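Local coordinates for protein CalS11 (Micromonospora echinospora, PDB 3TOS) that probably transfers a methyl group from S-adenosylmethionine to a hydroxyl oxygen during calicheamicin biosynthesis, and holds S-adenosyl-L-homocysteine in a Rossmann-like methyltransferase domain, at residues 169-174 with 197-202. Sequence-based numbering, arbitrary orientation. Where two conformers were deposited one is given.
Sequences ETVPRY and KAVLEA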
loop_
_atom_site.group_PDB
_atom_site.type_symbol
_atom_site.label_atom_id
_atom_site.label_comp_id
_atom_site.label_asym_id
_atom_site.label_seq_id
_atom_site.Cartn_x
_atom_site.Cartn_y
_atom_site.Cartn_z
ATOM N N GLU B 169 -12.611 -1.417 45.574
ATOM C CA GLU B 169 -13.882 -0.710 45.908
ATOM C C GLU B 169 -14.144 0.486 44.998
ATOM O O GLU B 169 -15.299 0.747 44.561
ATOM C CB GLU B 169 -13.859 -0.276 47.380
ATOM C CG GLU B 169 -14.112 -1.414 48.368
ATOM C CD GLU B 169 -13.020 -2.539 48.453
ATOM O OE1 GLU B 169 -11.841 -2.293 48.839
ATOM O OE2 GLU B 169 -13.382 -3.714 48.193
ATOM N N THR B 170 -13.085 1.272 44.749
ATOM C CA THR B 170 -13.299 2.585 44.136
ATOM C C THR B 170 -13.540 2.473 42.634
ATOM O O THR B 170 -14.177 3.342 42.075
ATOM C CB THR B 170 -12.107 3.511 44.359
ATOM O OG1 THR B 170 -10.959 2.933 43.744
ATOM C CG2 THR B 170 -11.824 3.722 45.846
ATOM N N VAL B 171 -13.013 1.430 41.950
ATOM C CA VAL B 171 -13.238 1.319 40.496
ATOM C C VAL B 171 -14.674 0.900 40.188
ATOM O O VAL B 171 -15.352 1.558 39.431
ATOM C CB VAL B 171 -12.153 0.443 39.758
ATOM C CG1 VAL B 171 -12.575 0.172 38.272
ATOM C CG2 VAL B 171 -10.804 1.209 39.795
ATOM N N PRO B 172 -15.204 -0.155 40.873
ATOM C CA PRO B 172 -16.649 -0.455 40.700
ATOM C C PRO B 172 -17.552 0.733 41.079
ATOM O O PRO B 172 -18.545 0.968 40.393
ATOM C CB PRO B 172 -16.850 -1.629 41.677
ATOM C CG PRO B 172 -15.486 -2.364 41.573
ATOM C CD PRO B 172 -14.509 -1.215 41.623
ATOM N N ARG B 173 -17.205 1.473 42.133
ATOM C CA ARG B 173 -18.008 2.614 42.564
ATOM C C ARG B 173 -18.004 3.717 41.506
ATOM O O ARG B 173 -19.070 4.268 41.161
ATOM C CB ARG B 173 -17.497 3.125 43.932
ATOM C CG ARG B 173 -18.218 4.403 44.440
ATOM C CD ARG B 173 -17.641 4.890 45.804
ATOM N NE ARG B 173 -17.710 3.809 46.790
ATOM C CZ ARG B 173 -16.675 3.203 47.403
ATOM N NH1 ARG B 173 -16.939 2.201 48.234
ATOM N NH2 ARG B 173 -15.393 3.569 47.205
ATOM N N TYR B 174 -16.811 4.051 41.002
ATOM C CA TYR B 174 -16.679 5.075 39.950
ATOM C C TYR B 174 -17.525 4.690 38.749
ATOM O O TYR B 174 -18.266 5.492 38.186
ATOM C CB TYR B 174 -15.188 5.267 39.535
ATOM C CG TYR B 174 -15.072 6.314 38.438
ATOM C CD1 TYR B 174 -14.921 7.617 38.727
ATOM C CD2 TYR B 174 -15.292 5.947 37.103
ATOM C CE1 TYR B 174 -14.830 8.559 37.705
ATOM C CE2 TYR B 174 -15.287 6.833 36.079
ATOM C CZ TYR B 174 -15.054 8.163 36.380
ATOM O OH TYR B 174 -15.097 9.088 35.375
ATOM N N LYS B 197 -6.618 -8.075 38.960
ATOM C CA LYS B 197 -7.707 -8.974 38.606
ATOM C C LYS B 197 -9.071 -8.325 38.793
ATOM O O LYS B 197 -9.908 -8.395 37.886
ATOM C CB LYS B 197 -7.627 -10.259 39.471
ATOM C CG LYS B 197 -8.729 -11.313 39.088
ATOM C CD LYS B 197 -8.520 -12.574 39.935
ATOM C CE LYS B 197 -9.441 -13.727 39.501
ATOM N NZ LYS B 197 -10.795 -13.444 39.959
ATOM N N ALA B 198 -9.280 -7.703 39.948
ATOM C CA ALA B 198 -10.569 -7.048 40.210
ATOM C C ALA B 198 -10.864 -5.935 39.196
ATOM O O ALA B 198 -12.028 -5.756 38.790
ATOM C CB ALA B 198 -10.553 -6.448 41.633
ATOM N N VAL B 199 -9.842 -5.153 38.841
ATOM C CA VAL B 199 -10.103 -4.044 37.966
ATOM C C VAL B 199 -10.302 -4.531 36.551
ATOM O O VAL B 199 -11.171 -4.031 35.848
ATOM C CB VAL B 199 -8.959 -3.023 38.046
ATOM C CG1 VAL B 199 -9.098 -1.998 36.908
ATOM C CG2 VAL B 199 -8.980 -2.321 39.417
ATOM N N LEU B 200 -9.554 -5.553 36.116
ATOM C CA LEU B 200 -9.784 -6.095 34.778
ATOM C C LEU B 200 -11.224 -6.565 34.664
ATOM O O LEU B 200 -11.897 -6.335 33.642
ATOM C CB LEU B 200 -8.870 -7.315 34.523
ATOM C CG LEU B 200 -7.482 -7.016 34.024
ATOM C CD1 LEU B 200 -6.693 -8.363 34.101
ATOM C CD2 LEU B 200 -7.512 -6.439 32.564
ATOM N N GLU B 201 -11.700 -7.252 35.696
ATOM C CA GLU B 201 -13.125 -7.763 35.669
ATOM C C GLU B 201 -14.145 -6.597 35.592
ATOM O O GLU B 201 -15.155 -6.680 34.851
ATOM C CB GLU B 201 -13.369 -8.630 36.912
ATOM C CG GLU B 201 -12.681 -9.950 36.814
ATOM C CD GLU B 201 -12.488 -10.645 38.140
ATOM O OE1 GLU B 201 -12.673 -10.023 39.213
ATOM O OE2 GLU B 201 -12.079 -11.841 38.104
ATOM N N ALA B 202 -13.885 -5.546 36.363
ATOM C CA ALA B 202 -14.773 -4.381 36.431
ATOM C C ALA B 202 -14.847 -3.562 35.114
ATOM O O ALA B 202 -15.941 -3.093 34.748
ATOM C CB ALA B 202 -14.320 -3.437 37.607
#
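Val171 meets Val199 and Ala202 through its two methyl branches, and this contact carries most of the packing between helices 167-177 and 193-203. CG2 of Val171 makes the nearest approach to Val199, 4.0 Å from its CG2, whereas CG1 of Val171 comes nearest to Ala202, 4.1 Å from its CB. The torsion of Val171 sets this bias: with CG1 anti to the backbone N (chi1 171°), that methyl lies farther toward the C-terminal side than CG2, level with the later residue, Ala202, although it faces Val199 as well. Val199 has nearly the same torsion, and the two valine side chains cross at about a right angle; their CG2 methyls are the closest pair, with CG1 of Val171 and CG1 of Val199 only slightly farther apart at 4.3 Å. Ala202 points its CB toward the opposing helix, where Pro172 adds a second, looser neighbour: the proline CG is 4.3 Å from the alanine CB. The backbones come closest at this small residue, with 6.1 Å between the CA atoms of Pro172 and Ala202. No hydrogen bond spans the two segments, and the buried surface is a modest 146 Å², consistent with a purely apolar seam.

The local axes run almost parallel, 11° apart and 9.6 Å at closest approach, as expected for successive helices on one face of a Rossmann-like sheet, linked through strand 183-188. Beneath the seam, Val171 and Val199 both rest on Phe76 of strand 72-76, and Val171 also touches Phe106 of strand 103-107. Val199 further packs on Val167, an S-adenosyl-L-homocysteine-binding residue at the start of helix 167-177, while Lys197 and Glu201 reach helix 225-233 on the far flank of helix 193-203.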